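Local coordinates for PBP domain-containing protein (Vibrio parahaemolyticus, PDB 3MUQ) that is of unknown function but, as a member of the periplasmic binding protein superfamily, probably binds a small ligand between its two lobes, at residues P78-Y83 against P197-L202; T157-S162 against N180-E185. One frame throughout, in Å; residues are numbered along the deposited sequence.

In the fold
The two contacts lie on opposite sides of the chain's centre, their own centres about 32 Å apart and their nearest atoms about 15 Å apart. Interaction 1 pairs strands 78-90 and 195-203 antiparallel inside the main mixed sheet. Interaction 2 is nested within the chain loop that this pairing closes, and packs helix 154-163 against the turn that leads into strand 185-188. Strand 78-90 relates them: its start forms interaction 1, while elsewhere it pairs with strands 168-171 and 185-188, which lie next to interaction 2 along the chain. Such long strands joining two lobes are consistent with the bilobal fold of periplasmic binding proteins, with one contact in each lobe.

Interaction 1 of 2, residues P78-Y83 against P197-L202; sequences PRKLMY and PYQVIL
Four backbone hydrogen bonds join the antiparallel strands: Arg-79 and Val-200 exchange a pair, Leu-81 N reaches Tyr-198 O at 2.8 Å, and Tyr-198 N reaches Met-82 O at 2.9 Å. Leu-81 and Met-82 thus share Tyr-198 as partner, and with Leu-81 at a helix-like psi of -39° they form a classic beta bulge. On the face of Lys-80 and Gln-199, a water accepts from Lys-80 NZ at 2.9 Å and donates to Pro-197 O. The lysine chain bends at chi2 (-81°), which lays CD and CE over Gln-199 CG, each 3.5 Å from it, while Gln-199 NE2 bonds Glu-66. Beside them, Pro-197 CB meets Tyr-83 CD1 at 3.8 Å. On the other face, Met-82, a selenomethionine, runs alongside Tyr-198; its SE stands above the ring, 4.7 Å from the centroid, a long Met-aromatic contact. Leu-81 CG packs on Val-200 CG1 at 3.9 Å, and Arg-79 leads away to a salt bridge with Asp-221 of helix 213-224. The chemistry implies a bulged strand bonded to 197-202 by its backbone, while Lys-80 N bonds Tyr-83 OH of the second subunit and Tyr-83 OH bonds Lys-80 N of that subunit.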
loop_
_atom_site.group_PDB
_atom_site.type_symbol
_atom_site.label_atom_id
_atom_site.label_comp_id
_atom_site.label_asym_id
_atom_site.label_seq_id
_atom_site.Cartn_x
_atom_site.Cartn_y
_atom_site.Cartn_z
ATOM N N PRO A 78 -3.978 -8.152 -10.679
ATOM C CA PRO A 78 -2.846 -8.167 -9.760
ATOM C C PRO A 78 -2.769 -6.843 -9.008
ATOM O O PRO A 78 -3.016 -5.775 -9.574
ATOM C CB PRO A 78 -1.654 -8.317 -10.693
ATOM C CG PRO A 78 -2.122 -7.716 -11.961
ATOM C CD PRO A 78 -3.535 -8.201 -12.080
ATOM N N ARG A 79 -2.440 -6.928 -7.728
ATOM C CA ARG A 79 -2.394 -5.753 -6.892
ATOM C C ARG A 79 -1.211 -5.835 -5.979
ATOM O O ARG A 79 -0.937 -6.886 -5.381
ATOM C CB ARG A 79 -3.669 -5.629 -6.072
ATOM C CG ARG A 79 -4.833 -5.078 -6.877
ATOM C CD ARG A 79 -6.109 -5.681 -6.395
ATOM N NE ARG A 79 -7.275 -5.125 -7.065
ATOM C CZ ARG A 79 -8.505 -5.226 -6.585
ATOM N NH1 ARG A 79 -8.701 -5.873 -5.442
ATOM N NH2 ARG A 79 -9.533 -4.689 -7.239
ATOM N N LYS A 80 -0.514 -4.712 -5.863
ATOM C CA LYS A 80 0.617 -4.627 -4.949
ATOM C C LYS A 80 0.094 -4.421 -3.532
ATOM O O LYS A 80 -0.668 -3.502 -3.280
ATOM C CB LYS A 80 1.544 -3.487 -5.381
ATOM C CG LYS A 80 2.157 -3.709 -6.768
ATOM C CD LYS A 80 3.367 -4.639 -6.698
ATOM C CE LYS A 80 3.918 -4.950 -8.086
ATOM N NZ LYS A 80 5.205 -5.714 -8.001
ATOM N N LEU A 81 0.476 -5.314 -2.625
ATOM C CA LEU A 81 0.052 -5.257 -1.232
ATOM C C LEU A 81 0.934 -4.361 -0.374
ATOM O O LEU A 81 0.457 -3.677 0.539
ATOM C CB LEU A 81 0.095 -6.658 -0.628
ATOM C CG LEU A 81 -1.176 -7.481 -0.712
ATOM C CD1 LEU A 81 -0.984 -8.795 0.013
ATOM C CD2 LEU A 81 -2.305 -6.688 -0.095
HETATM N N MSE A 82 2.235 -4.409 -0.632
HETATM C CA MSE A 82 3.188 -3.723 0.216
HETATM C C MSE A 82 4.576 -3.831 -0.412
HETATM O O MSE A 82 4.836 -4.750 -1.196
HETATM C CB MSE A 82 3.179 -4.351 1.618
HETATM C CG MSE A 82 3.853 -5.720 1.673
HETATM SE SE MSE A 82 3.800 -6.614 3.428
HETATM C CE MSE A 82 2.371 -7.836 3.030
ATOM N N TYR A 83 5.453 -2.881 -0.092
ATOM C CA TYR A 83 6.844 -2.959 -0.522
ATOM C C TYR A 83 7.746 -3.065 0.697
ATOM O O TYR A 83 8.024 -2.061 1.344
ATOM C CB TYR A 83 7.231 -1.725 -1.344
ATOM C CG TYR A 83 6.474 -1.573 -2.646
ATOM C CD1 TYR A 83 7.013 -2.031 -3.841
ATOM C CD2 TYR A 83 5.207 -0.985 -2.677
ATOM C CE1 TYR A 83 6.322 -1.909 -5.033
ATOM C CE2 TYR A 83 4.521 -0.854 -3.860
ATOM C CZ TYR A 83 5.080 -1.317 -5.035
ATOM O OH TYR A 83 4.387 -1.183 -6.218
ATOM N N PRO A 197 8.581 -6.510 -3.085
ATOM C CA PRO A 197 7.218 -6.110 -3.444
ATOM C C PRO A 197 6.307 -7.345 -3.406
ATOM O O PRO A 197 6.648 -8.368 -4.013
ATOM C CB PRO A 197 7.360 -5.656 -4.902
ATOM C CG PRO A 197 8.804 -5.946 -5.308
ATOM C CD PRO A 197 9.397 -6.826 -4.268
ATOM N N TYR A 198 5.182 -7.248 -2.708
ATOM C CA TYR A 198 4.211 -8.333 -2.631
ATOM C C TYR A 198 3.029 -8.079 -3.537
ATOM O O TYR A 198 2.499 -6.973 -3.572
ATOM C CB TYR A 198 3.677 -8.477 -1.207
ATOM C CG TYR A 198 4.611 -9.224 -0.292
ATOM C CD1 TYR A 198 5.821 -8.669 0.088
ATOM C CD2 TYR A 198 4.289 -10.492 0.186
ATOM C CE1 TYR A 198 6.691 -9.347 0.908
ATOM C CE2 TYR A 198 5.153 -11.176 1.017
ATOM C CZ TYR A 198 6.352 -10.596 1.376
ATOM O OH TYR A 198 7.226 -11.259 2.199
ATOM N N GLN A 199 2.595 -9.110 -4.254
ATOM C CA GLN A 199 1.362 -9.014 -5.017
ATOM C C GLN A 199 0.373 -10.099 -4.632
ATOM O O GLN A 199 0.746 -11.241 -4.320
ATOM C CB GLN A 199 1.615 -9.127 -6.522
ATOM C CG GLN A 199 2.228 -7.916 -7.161
ATOM C CD GLN A 199 1.941 -7.860 -8.646
ATOM O OE1 GLN A 199 1.012 -7.181 -9.086
ATOM N NE2 GLN A 199 2.730 -8.580 -9.425
ATOM N N VAL A 200 -0.897 -9.737 -4.695
ATOM C CA VAL A 200 -1.968 -10.702 -4.589
ATOM C C VAL A 200 -2.650 -10.694 -5.949
ATOM O O VAL A 200 -2.970 -9.621 -6.499
ATOM C CB VAL A 200 -2.953 -10.336 -3.444
ATOM C CG1 VAL A 200 -3.400 -8.897 -3.575
ATOM C CG2 VAL A 200 -4.167 -11.268 -3.458
ATOM N N ILE A 201 -2.833 -11.887 -6.511
ATOM C CA ILE A 201 -3.380 -12.023 -7.856
ATOM C C ILE A 201 -4.462 -13.096 -7.899
ATOM O O ILE A 201 -4.269 -14.218 -7.417
ATOM C CB ILE A 201 -2.270 -12.398 -8.858
ATOM C CG1 ILE A 201 -1.065 -11.475 -8.663
ATOM C CG2 ILE A 201 -2.795 -12.355 -10.304
ATOM C CD1 ILE A 201 0.160 -11.872 -9.491
ATOM N N LEU A 202 -5.593 -12.742 -8.492
ATOM C CA LEU A 202 -6.730 -13.640 -8.584
ATOM C C LEU A 202 -6.543 -14.662 -9.698
ATOM O O LEU A 202 -6.066 -14.328 -10.781
ATOM C CB LEU A 202 -7.982 -12.832 -8.885
ATOM C CG LEU A 202 -8.230 -11.684 -7.914
ATOM C CD1 LEU A 202 -9.527 -10.963 -8.309
ATOM C CD2 LEU A 202 -8.288 -12.215 -6.486
HETATM O O HOH W 1 5.524 -8.279 -6.762
#

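Interaction 2 of 2, residues T157-S162 against N180-E185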
loop_
_atom_site.group_PDB
_atom_site.type_symbol
_atom_site.label_atom_id
_atom_site.label_comp_id
_atom_site.label_asym_id
_atom_site.label_seq_id
_atom_site.Cartn_x
_atom_site.Cartn_y
_atom_site.Cartn_z
ATOM N N THR A 157 14.950 -0.729 19.227
ATOM C CA THR A 157 16.055 -1.510 18.668
ATOM C C THR A 157 17.095 -0.587 18.029
ATOM O O THR A 157 18.281 -0.712 18.313
ATOM C CB THR A 157 15.544 -2.577 17.672
ATOM O OG1 THR A 157 14.731 -3.512 18.386
ATOM C CG2 THR A 157 16.705 -3.334 17.018
ATOM N N LEU A 158 16.654 0.361 17.200
ATOM C CA LEU A 158 17.579 1.376 16.673
ATOM C C LEU A 158 18.307 2.167 17.783
ATOM O O LEU A 158 19.532 2.363 17.720
ATOM C CB LEU A 158 16.860 2.334 15.704
ATOM C CG LEU A 158 16.486 1.709 14.346
ATOM C CD1 LEU A 158 15.524 2.613 13.556
ATOM C CD2 LEU A 158 17.726 1.370 13.511
ATOM N N ASN A 159 17.557 2.640 18.784
ATOM C CA ASN A 159 18.143 3.384 19.899
ATOM C C ASN A 159 19.210 2.548 20.583
ATOM O O ASN A 159 20.269 3.050 20.956
ATOM C CB ASN A 159 17.071 3.800 20.929
ATOM C CG ASN A 159 16.070 4.800 20.360
ATOM O OD1 ASN A 159 16.405 5.587 19.477
ATOM N ND2 ASN A 159 14.832 4.772 20.870
HETATM N N MSE A 160 18.929 1.259 20.734
HETATM C CA MSE A 160 19.895 0.356 21.348
HETATM C C MSE A 160 21.146 0.229 20.470
HETATM O O MSE A 160 22.272 0.286 20.961
HETATM C CB MSE A 160 19.258 -1.020 21.613
HETATM C CG MSE A 160 20.097 -1.932 22.508
HETATM SE SE MSE A 160 20.353 -1.174 24.322
HETATM C CE MSE A 160 18.493 -0.958 24.743
ATOM N N ALA A 161 20.949 0.063 19.167
ATOM C CA ALA A 161 22.080 -0.073 18.256
ATOM C C ALA A 161 22.966 1.187 18.281
ATOM O O ALA A 161 24.195 1.096 18.192
ATOM C CB ALA A 161 21.597 -0.394 16.832
ATOM N N SER A 162 22.345 2.356 18.404
ATOM C CA SER A 162 23.091 3.611 18.476
ATOM C C SER A 162 23.842 3.706 19.803
ATOM O O SER A 162 25.013 4.102 19.843
ATOM C CB SER A 162 22.147 4.816 18.290
ATOM O OG SER A 162 22.863 6.048 18.259
ATOM N N ASN A 180 17.855 11.194 12.668
ATOM C CA ASN A 180 18.284 12.465 13.250
ATOM C C ASN A 180 18.838 12.319 14.672
ATOM O O ASN A 180 19.595 13.169 15.142
ATOM C CB ASN A 180 17.139 13.487 13.225
ATOM C CG ASN A 180 16.067 13.206 14.292
ATOM O OD1 ASN A 180 15.206 12.333 14.123
ATOM N ND2 ASN A 180 16.117 13.962 15.391
ATOM N N LYS A 181 18.467 11.241 15.356
ATOM C CA LYS A 181 18.947 11.014 16.716
ATOM C C LYS A 181 19.775 9.727 16.858
ATOM O O LYS A 181 20.047 9.272 17.967
ATOM C CB LYS A 181 17.779 11.018 17.713
ATOM C CG LYS A 181 16.822 9.844 17.608
ATOM C CD LYS A 181 15.591 10.088 18.491
ATOM C CE LYS A 181 14.654 8.887 18.536
ATOM N NZ LYS A 181 13.287 9.242 19.037
ATOM N N LEU A 182 20.179 9.139 15.738
ATOM C CA LEU A 182 21.002 7.931 15.787
ATOM C C LEU A 182 22.435 8.222 15.340
ATOM O O LEU A 182 22.655 8.913 14.354
ATOM C CB LEU A 182 20.390 6.831 14.910
ATOM C CG LEU A 182 18.986 6.381 15.341
ATOM C CD1 LEU A 182 18.304 5.503 14.281
ATOM C CD2 LEU A 182 19.056 5.679 16.695
ATOM N N ASP A 183 23.407 7.682 16.062
ATOM C CA ASP A 183 24.799 7.780 15.639
ATOM C C ASP A 183 25.124 6.568 14.788
ATOM O O ASP A 183 25.999 5.781 15.136
ATOM C CB ASP A 183 25.742 7.804 16.849
ATOM C CG ASP A 183 25.697 9.116 17.608
ATOM O OD1 ASP A 183 25.081 10.091 17.120
ATOM O OD2 ASP A 183 26.292 9.173 18.705
ATOM N N LEU A 184 24.392 6.414 13.689
ATOM C CA LEU A 184 24.522 5.268 12.809
ATOM C C LEU A 184 24.334 5.776 11.385
ATOM O O LEU A 184 23.880 6.902 11.185
ATOM C CB LEU A 184 23.408 4.253 13.108
ATOM C CG LEU A 184 23.230 3.738 14.544
ATOM C CD1 LEU A 184 21.874 3.030 14.685
ATOM C CD2 LEU A 184 24.375 2.824 14.936
ATOM N N GLU A 185 24.655 4.928 10.419
ATOM C CA GLU A 185 24.402 5.183 8.999
ATOM C C GLU A 185 23.862 3.910 8.372
ATOM O O GLU A 185 24.014 2.822 8.938
ATOM C CB GLU A 185 25.705 5.502 8.269
ATOM C CG GLU A 185 26.148 6.930 8.299
ATOM C CD GLU A 185 27.477 7.135 7.564
ATOM O OE1 GLU A 185 28.164 6.131 7.234
ATOM O OE2 GLU A 185 27.831 8.312 7.320
#
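Leu-158 opens the contact: its CB lies 3.8 Å from Leu-182 CD1, the two side chains crossing at about a right angle. The other methyl of Leu-182, CD2, settles on the helix backbone, 3.5 Å from Leu-158 O. The next residue, Asn-159, brings its OD1 to the aliphatic end of Lys-181, 3.9 Å from CE, and to Leu-182 CD2 as well. Ala-161 contributes a methyl and a carbonyl, with CB 4.1 Å from Leu-184 CD1 and O 3.7 Å from Leu-184 CD2. Ser-162 carries the polar link. A chi1 of -176° turns its OG away from the backbone N and towards the turn at Asp-183, whose N donates a hydrogen bond to it at 2.8 Å, nearly straight at 169°. Apolar contacts lie beside this bond: Leu-182 CD2 rests on Ser-162 CB at 3.6 Å, and Leu-184 CG meets Ser-162 CA and CB. Asp-183 is the centre of an inverse gamma turn, closed by a weak bond from Leu-184 N to Leu-182 O, and the side chain of Gln-165 bonds both Ser-162 O and Asp-183 O. Trp-175 of helix 172-178 touches Leu-182 and Leu-184. Helix 172-178 connects strands 168-171 and 185-188, which run parallel while each pairs antiparallel with strand 78-90; this contact packs helix 154-163 against the returning end of that beta-alpha-beta crossover.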